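Probable transcriptional regulatory protein, Rv1404 (Mycobacterium tuberculosis, PDB 2NYX) probably binds DNA and regulates transcription as a winged helix-turn-helix protein of the MarR family. Local coordinates at residues S35-V39 / Q115-R120; R49-I53 / L65-L69. All coordinates share one frame; numbering follows the deposited sequence.

After helix 16-24 the chain enters helix 26-39, which carries segment 35-39; its partner, 115-120, comes 76 residues later. Helix 45-57 follows, and interaction 2 sets its segment 49-53 against segment 65-69 of helix 62-69, closing a short loop that holds strand 60-61. The chain then runs through helix 73-85 and strands 89-92 and 102-105. On helix 107-128, segment 115-120 returns to 35-39 and closes interaction 1. Interaction 2 is nested inside the loop of interaction 1. Their centres are about 18 Å apart, and they do not touch. Interaction 1 ties helix 26-39 to the long helix 107-128; interaction 2 joins two helices within the winged helix-turn-helix part, which probably binds DNA. Both reach the second subunit.

Interaction 1: residues S35-V39 / Q115-R120; sequences SIAQV and QVTEHR
Arg120 reaches back across the helix crossing to Ser35. Arg120 NE donates a hydrogen bond to Ser35 OG, 2.9 Å long and fairly straight (160° at the hydrogen). The hydroxyl oxygen lies in the guanidinium plane, at its edge. The arginine chain leaves extended and then bends at chi3 (-54°), which turns the head toward Ser35. Ser35 OG sits between its own backbone N and carbonyl carbon and also bonds to Ser32 O in the preceding turn. On the other side of the head, Arg120 NH1 bonds to Ser25 OG of the second subunit.

Beside this polar link, Val116 spreads its two methyls over the 35-39 turn. Val116 CG1 meets Ile36 CG1 at 3.9 Å. Val116 CG2 packs on Val39 CG2 at 3.6 Å. Ile36 runs alongside Arg120, its CG1 3.7 Å from Arg120 NH2 at the guanidinium edge. Phe48 of helix 45-57 touches Ile36, Val116 and Arg120. The short helix axes make an angle of 127° and approach to 8.6 Å. As in other MarR-family dimers, helices from the N- and C-terminal parts of the chain pack together here and meet the partner subunit.

At the exposed side of the contact, Gln38 crosses His119 obliquely, with Gln38 OE1 3.4 Å from His119 CB. The amide and imidazole planes are tilted against each other. His119 ND1 donates to Gln115 O at 2.7 Å, from above the carbonyl plane, while His119 N reaches the same oxygen from the opposite face.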
ATOM      1  N   SER B  35      -7.499   3.780  -4.209  1.00 24.03           N
ATOM      2  CA  SER B  35      -8.031   5.035  -3.675  1.00 24.68           C
ATOM      3  C   SER B  35      -7.063   6.206  -3.853  1.00 25.19           C
ATOM      4  O   SER B  35      -7.482   7.331  -4.101  1.00 25.26           O
ATOM      5  CB  SER B  35      -8.461   4.885  -2.208  1.00 24.32           C
ATOM      6  OG  SER B  35      -7.360   4.920  -1.324  1.00 23.83           O
ATOM      7  N   ILE B  36      -5.773   5.927  -3.721  1.00 26.09           N
ATOM      8  CA  ILE B  36      -4.739   6.910  -3.986  1.00 27.24           C
ATOM      9  C   ILE B  36      -4.742   7.272  -5.466  1.00 27.91           C
ATOM     10  O   ILE B  36      -4.760   8.446  -5.830  1.00 27.61           O
ATOM     11  CB  ILE B  36      -3.347   6.372  -3.617  1.00 27.10           C
ATOM     12  CG1 ILE B  36      -3.314   5.930  -2.153  1.00 27.14           C
ATOM     13  CG2 ILE B  36      -2.289   7.435  -3.893  1.00 27.63           C
ATOM     14  CD1 ILE B  36      -2.049   5.166  -1.750  1.00 27.64           C
ATOM     15  N   ALA B  37      -4.740   6.241  -6.309  1.00 29.02           N
ATOM     16  CA  ALA B  37      -4.641   6.400  -7.749  1.00 30.05           C
ATOM     17  C   ALA B  37      -5.834   7.138  -8.334  1.00 31.12           C
ATOM     18  O   ALA B  37      -5.710   7.755  -9.393  1.00 31.70           O
ATOM     19  CB  ALA B  37      -4.481   5.050  -8.406  1.00 29.93           C
ATOM     20  N   GLN B  38      -6.980   7.089  -7.651  1.00 32.26           N
ATOM     21  CA  GLN B  38      -8.206   7.710  -8.166  1.00 33.85           C
ATOM     22  C   GLN B  38      -8.252   9.223  -7.954  1.00 34.22           C
ATOM     23  O   GLN B  38      -9.009   9.920  -8.618  1.00 34.67           O
ATOM     24  CB  GLN B  38      -9.477   7.011  -7.641  1.00 33.72           C
ATOM     25  CG  GLN B  38      -9.944   7.389  -6.219  1.00 35.01           C
ATOM     26  CD  GLN B  38     -11.204   6.612  -5.763  1.00 35.57           C
ATOM     27  OE1 GLN B  38     -11.192   5.933  -4.721  1.00 38.65           O
ATOM     28  NE2 GLN B  38     -12.287   6.709  -6.545  1.00 35.28           N
ATOM     29  N   VAL B  39      -7.433   9.729  -7.041  1.00 35.10           N
ATOM     30  CA  VAL B  39      -7.398  11.164  -6.757  1.00 35.64           C
ATOM     31  C   VAL B  39      -6.291  11.848  -7.549  1.00 36.06           C
ATOM     32  O   VAL B  39      -6.529  12.856  -8.208  1.00 36.38           O
ATOM     33  CB  VAL B  39      -7.274  11.445  -5.244  1.00 35.51           C
ATOM     34  CG1 VAL B  39      -7.053  12.932  -4.982  1.00 35.78           C
ATOM     35  CG2 VAL B  39      -8.526  10.958  -4.521  1.00 35.69           C
ATOM     36  N   GLN B 115      -9.362  13.435   0.659  1.00 26.18           N
ATOM     37  CA  GLN B 115     -10.087  12.830  -0.461  1.00 25.93           C
ATOM     38  C   GLN B 115      -9.850  11.325  -0.640  1.00 25.13           C
ATOM     39  O   GLN B 115     -10.789  10.555  -0.777  1.00 24.39           O
ATOM     40  CB  GLN B 115      -9.743  13.555  -1.758  1.00 26.11           C
ATOM     41  CG  GLN B 115     -10.523  14.823  -1.975  1.00 27.73           C
ATOM     42  CD  GLN B 115     -10.259  15.421  -3.345  1.00 30.54           C
ATOM     43  OE1 GLN B 115     -11.091  15.306  -4.253  1.00 31.30           O
ATOM     44  NE2 GLN B 115      -9.094  16.051  -3.509  1.00 30.34           N
ATOM     45  N   VAL B 116      -8.582  10.936  -0.650  1.00 24.82           N
ATOM     46  CA  VAL B 116      -8.171   9.549  -0.715  1.00 24.72           C
ATOM     47  C   VAL B 116      -8.761   8.768   0.465  1.00 25.11           C
ATOM     48  O   VAL B 116      -9.269   7.655   0.294  1.00 24.74           O
ATOM     49  CB  VAL B 116      -6.618   9.450  -0.738  1.00 24.68           C
ATOM     50  CG1 VAL B 116      -6.131   8.044  -0.424  1.00 24.58           C
ATOM     51  CG2 VAL B 116      -6.069   9.913  -2.080  1.00 23.93           C
ATOM     52  N   THR B 117      -8.706   9.360   1.656  1.00 25.65           N
ATOM     53  CA  THR B 117      -9.232   8.706   2.858  1.00 26.17           C
ATOM     54  C   THR B 117     -10.741   8.503   2.792  1.00 26.53           C
ATOM     55  O   THR B 117     -11.219   7.408   3.076  1.00 26.84           O
ATOM     56  CB  THR B 117      -8.825   9.446   4.157  1.00 25.94           C
ATOM     57  OG1 THR B 117      -7.410   9.632   4.160  1.00 25.86           O
ATOM     58  CG2 THR B 117      -9.211   8.641   5.398  1.00 25.54           C
ATOM     59  N   GLU B 118     -11.480   9.538   2.400  1.00 27.21           N
ATOM     60  CA  GLU B 118     -12.941   9.457   2.376  1.00 28.31           C
ATOM     61  C   GLU B 118     -13.410   8.441   1.338  1.00 28.05           C
ATOM     62  O   GLU B 118     -14.341   7.687   1.595  1.00 28.37           O
ATOM     63  CB  GLU B 118     -13.608  10.844   2.215  1.00 28.52           C
ATOM     64  CG  GLU B 118     -14.077  11.224   0.797  1.00 32.43           C
ATOM     65  CD  GLU B 118     -15.589  11.032   0.561  1.00 36.65           C
ATOM     66  OE1 GLU B 118     -16.001   9.949   0.063  1.00 38.14           O
ATOM     67  OE2 GLU B 118     -16.369  11.974   0.859  1.00 38.09           O
ATOM     68  N   HIS B 119     -12.730   8.392   0.195  1.00 28.10           N
ATOM     69  CA  HIS B 119     -13.068   7.454  -0.873  1.00 28.28           C
ATOM     70  C   HIS B 119     -12.800   5.995  -0.514  1.00 27.99           C
ATOM     71  O   HIS B 119     -13.586   5.106  -0.870  1.00 28.10           O
ATOM     72  CB  HIS B 119     -12.361   7.831  -2.175  1.00 28.62           C
ATOM     73  CG  HIS B 119     -12.979   9.009  -2.863  1.00 30.23           C
ATOM     74  ND1 HIS B 119     -12.391  10.256  -2.882  1.00 31.11           N
ATOM     75  CD2 HIS B 119     -14.150   9.135  -3.533  1.00 31.90           C
ATOM     76  CE1 HIS B 119     -13.166  11.094  -3.544  1.00 32.26           C
ATOM     77  NE2 HIS B 119     -14.239  10.440  -3.951  1.00 32.38           N
ATOM     78  N   ARG B 120     -11.702   5.760   0.197  1.00 27.41           N
ATOM     79  CA  ARG B 120     -11.364   4.432   0.653  1.00 27.25           C
ATOM     80  C   ARG B 120     -12.356   3.972   1.720  1.00 27.63           C
ATOM     81  O   ARG B 120     -12.764   2.802   1.736  1.00 27.75           O
ATOM     82  CB  ARG B 120      -9.931   4.386   1.185  1.00 26.84           C
ATOM     83  CG  ARG B 120      -9.415   2.978   1.485  1.00 26.16           C
ATOM     84  CD  ARG B 120      -8.060   3.013   2.160  1.00 25.43           C
ATOM     85  NE  ARG B 120      -7.117   3.793   1.364  1.00 26.68           N
ATOM     86  CZ  ARG B 120      -5.900   4.154   1.751  1.00 26.78           C
ATOM     87  NH1 ARG B 120      -5.433   3.807   2.943  1.00 26.60           N
ATOM     88  NH2 ARG B 120      -5.144   4.862   0.927  1.00 26.65           N
TER

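Interaction 2: residues R49-I53 / L65-L69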
ATOM      1  N   ARG B  49       2.226   8.154   1.501  1.00 27.73           N
ATOM      2  CA  ARG B  49       2.559   7.922   2.903  1.00 27.62           C
ATOM      3  C   ARG B  49       3.211   9.164   3.549  1.00 27.63           C
ATOM      4  O   ARG B  49       2.850   9.556   4.663  1.00 28.02           O
ATOM      5  CB  ARG B  49       3.435   6.666   3.049  1.00 27.58           C
ATOM      6  CG  ARG B  49       3.815   6.315   4.479  1.00 27.49           C
ATOM      7  CD  ARG B  49       2.579   6.109   5.347  1.00 27.24           C
ATOM      8  NE  ARG B  49       2.882   6.089   6.774  1.00 25.14           N
ATOM      9  CZ  ARG B  49       1.964   5.931   7.726  1.00 25.97           C
ATOM     10  NH1 ARG B  49       0.691   5.758   7.404  1.00 27.59           N
ATOM     11  NH2 ARG B  49       2.312   5.932   9.000  1.00 24.53           N
ATOM     12  N   THR B  50       4.151   9.782   2.835  1.00 27.30           N
ATOM     13  CA  THR B  50       4.752  11.063   3.237  1.00 26.73           C
ATOM     14  C   THR B  50       3.683  12.073   3.637  1.00 26.34           C
ATOM     15  O   THR B  50       3.807  12.754   4.657  1.00 26.24           O
ATOM     16  CB  THR B  50       5.607  11.658   2.093  1.00 26.37           C
ATOM     17  OG1 THR B  50       6.643  10.743   1.762  1.00 27.22           O
ATOM     18  CG2 THR B  50       6.241  12.975   2.486  1.00 26.67           C
ATOM     19  N   LEU B  51       2.633  12.174   2.831  1.00 26.26           N
ATOM     20  CA  LEU B  51       1.568  13.140   3.105  1.00 26.07           C
ATOM     21  C   LEU B  51       0.808  12.797   4.384  1.00 26.29           C
ATOM     22  O   LEU B  51       0.499  13.679   5.165  1.00 26.99           O
ATOM     23  CB  LEU B  51       0.608  13.267   1.919  1.00 25.73           C
ATOM     24  CG  LEU B  51       1.158  13.674   0.552  1.00 24.01           C
ATOM     25  CD1 LEU B  51       0.030  13.799  -0.425  1.00 22.47           C
ATOM     26  CD2 LEU B  51       1.914  14.966   0.641  1.00 24.03           C
ATOM     27  N   VAL B  52       0.540  11.513   4.603  1.00 26.38           N
ATOM     28  CA  VAL B  52      -0.186  11.070   5.783  1.00 26.60           C
ATOM     29  C   VAL B  52       0.636  11.296   7.036  1.00 26.63           C
ATOM     30  O   VAL B  52       0.113  11.754   8.057  1.00 27.20           O
ATOM     31  CB  VAL B  52      -0.618   9.585   5.678  1.00 26.71           C
ATOM     32  CG1 VAL B  52      -1.256   9.114   6.987  1.00 26.01           C
ATOM     33  CG2 VAL B  52      -1.580   9.410   4.511  1.00 26.53           C
ATOM     34  N   ILE B  53       1.926  10.990   6.958  1.00 26.68           N
ATOM     35  CA  ILE B  53       2.829  11.257   8.076  1.00 26.32           C
ATOM     36  C   ILE B  53       2.795  12.749   8.417  1.00 26.25           C
ATOM     37  O   ILE B  53       2.756  13.123   9.595  1.00 26.12           O
ATOM     38  CB  ILE B  53       4.258  10.752   7.796  1.00 26.40           C
ATOM     39  CG1 ILE B  53       4.224   9.259   7.460  1.00 26.18           C
ATOM     40  CG2 ILE B  53       5.154  10.968   9.002  1.00 26.02           C
ATOM     41  CD1 ILE B  53       5.588   8.611   7.315  1.00 26.98           C
ATOM     42  N   LEU B  65      11.337  12.555   8.928  1.00 24.20           N
ATOM     43  CA  LEU B  65      10.460  12.046   7.875  1.00 24.25           C
ATOM     44  C   LEU B  65      10.956  10.700   7.389  1.00 24.25           C
ATOM     45  O   LEU B  65      10.191   9.745   7.331  1.00 24.43           O
ATOM     46  CB  LEU B  65      10.381  13.015   6.688  1.00 24.35           C
ATOM     47  CG  LEU B  65       9.047  13.249   5.958  1.00 24.76           C
ATOM     48  CD1 LEU B  65       9.313  13.634   4.541  1.00 25.67           C
ATOM     49  CD2 LEU B  65       8.117  12.060   5.947  1.00 24.53           C
ATOM     50  N   ALA B  66      12.241  10.640   7.049  1.00 24.18           N
ATOM     51  CA  ALA B  66      12.883   9.424   6.556  1.00 24.23           C
ATOM     52  C   ALA B  66      12.787   8.258   7.533  1.00 24.32           C
ATOM     53  O   ALA B  66      12.656   7.105   7.116  1.00 24.34           O
ATOM     54  CB  ALA B  66      14.342   9.694   6.222  1.00 24.14           C
ATOM     55  N   THR B  67      12.865   8.561   8.826  1.00 24.18           N
ATOM     56  CA  THR B  67      12.830   7.529   9.855  1.00 24.20           C
ATOM     57  C   THR B  67      11.428   6.978   9.991  1.00 24.21           C
ATOM     58  O   THR B  67      11.250   5.761  10.080  1.00 24.69           O
ATOM     59  CB  THR B  67      13.360   8.051  11.204  1.00 24.20           C
ATOM     60  OG1 THR B  67      14.695   8.528  11.016  1.00 23.68           O
ATOM     61  CG2 THR B  67      13.381   6.951  12.242  1.00 23.78           C
ATOM     62  N   LEU B  68      10.441   7.874   9.982  1.00 24.34           N
ATOM     63  CA  LEU B  68       9.035   7.496  10.063  1.00 24.11           C
ATOM     64  C   LEU B  68       8.585   6.775   8.802  1.00 24.44           C
ATOM     65  O   LEU B  68       7.818   5.818   8.875  1.00 25.20           O
ATOM     66  CB  LEU B  68       8.156   8.704  10.334  1.00 23.84           C
ATOM     67  CG  LEU B  68       8.225   9.356  11.716  1.00 23.65           C
ATOM     68  CD1 LEU B  68       7.426  10.645  11.714  1.00 22.85           C
ATOM     69  CD2 LEU B  68       7.747   8.434  12.837  1.00 23.07           C
ATOM     70  N   LEU B  69       9.088   7.206   7.648  1.00 24.47           N
ATOM     71  CA  LEU B  69       8.843   6.495   6.395  1.00 24.59           C
ATOM     72  C   LEU B  69       9.487   5.109   6.332  1.00 24.51           C
ATOM     73  O   LEU B  69       8.948   4.215   5.682  1.00 24.38           O
ATOM     74  CB  LEU B  69       9.317   7.308   5.199  1.00 24.61           C
ATOM     75  CG  LEU B  69       8.263   8.182   4.536  1.00 26.20           C
ATOM     76  CD1 LEU B  69       8.967   9.304   3.789  1.00 29.25           C
ATOM     77  CD2 LEU B  69       7.371   7.382   3.591  1.00 26.58           C
TER
HETATM   78  O   HOH W   1       5.401   4.974   7.720  1.00 19.21           O
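Helix segments 49-53 and 65-69 cross steeply, with 112° between their directions and 10.3 Å between their axes at closest approach. The nearest CA atoms are those of Thr50 and Leu69, 6.9 Å apart, and those of Ile53 and Leu68. Both branches of Ile53 lie against the other helix. Ile53 CG2 touches Leu68 CD1 at 3.6 Å. Ile53 CD1, on a chain extended beyond CG1 (chi2 -174°), lies against the backbone at Leu68 and Leu69, 3.8 Å from Leu69 N.

Thr50 touches two leucines. Thr50 CG2 meets Leu65 CD1 at 3.8 Å, the two side chains crossing at about a right angle. Thr50 OG1 lies 3.4 Å from Leu69 CD1 and is hydrogen-bonded to Pro46 O of its own helix. Leu69 CD2 slides past the aliphatic part of Arg49. Farther along, Arg49 NE donates to a water (2.9 Å), which in turn donates to Leu68 O (2.8 Å). Arg49 NH2 forms a salt bridge with Glu152. Leu65 continues the apolar layer onto Thr76 and Val80 of helix 73-85. Helix 45-57 packs against helix 62-69 as in the helical core of the MarR-type winged helix-turn-helix fold, where helix 73-85, next in the chain, is probably the recognition helix.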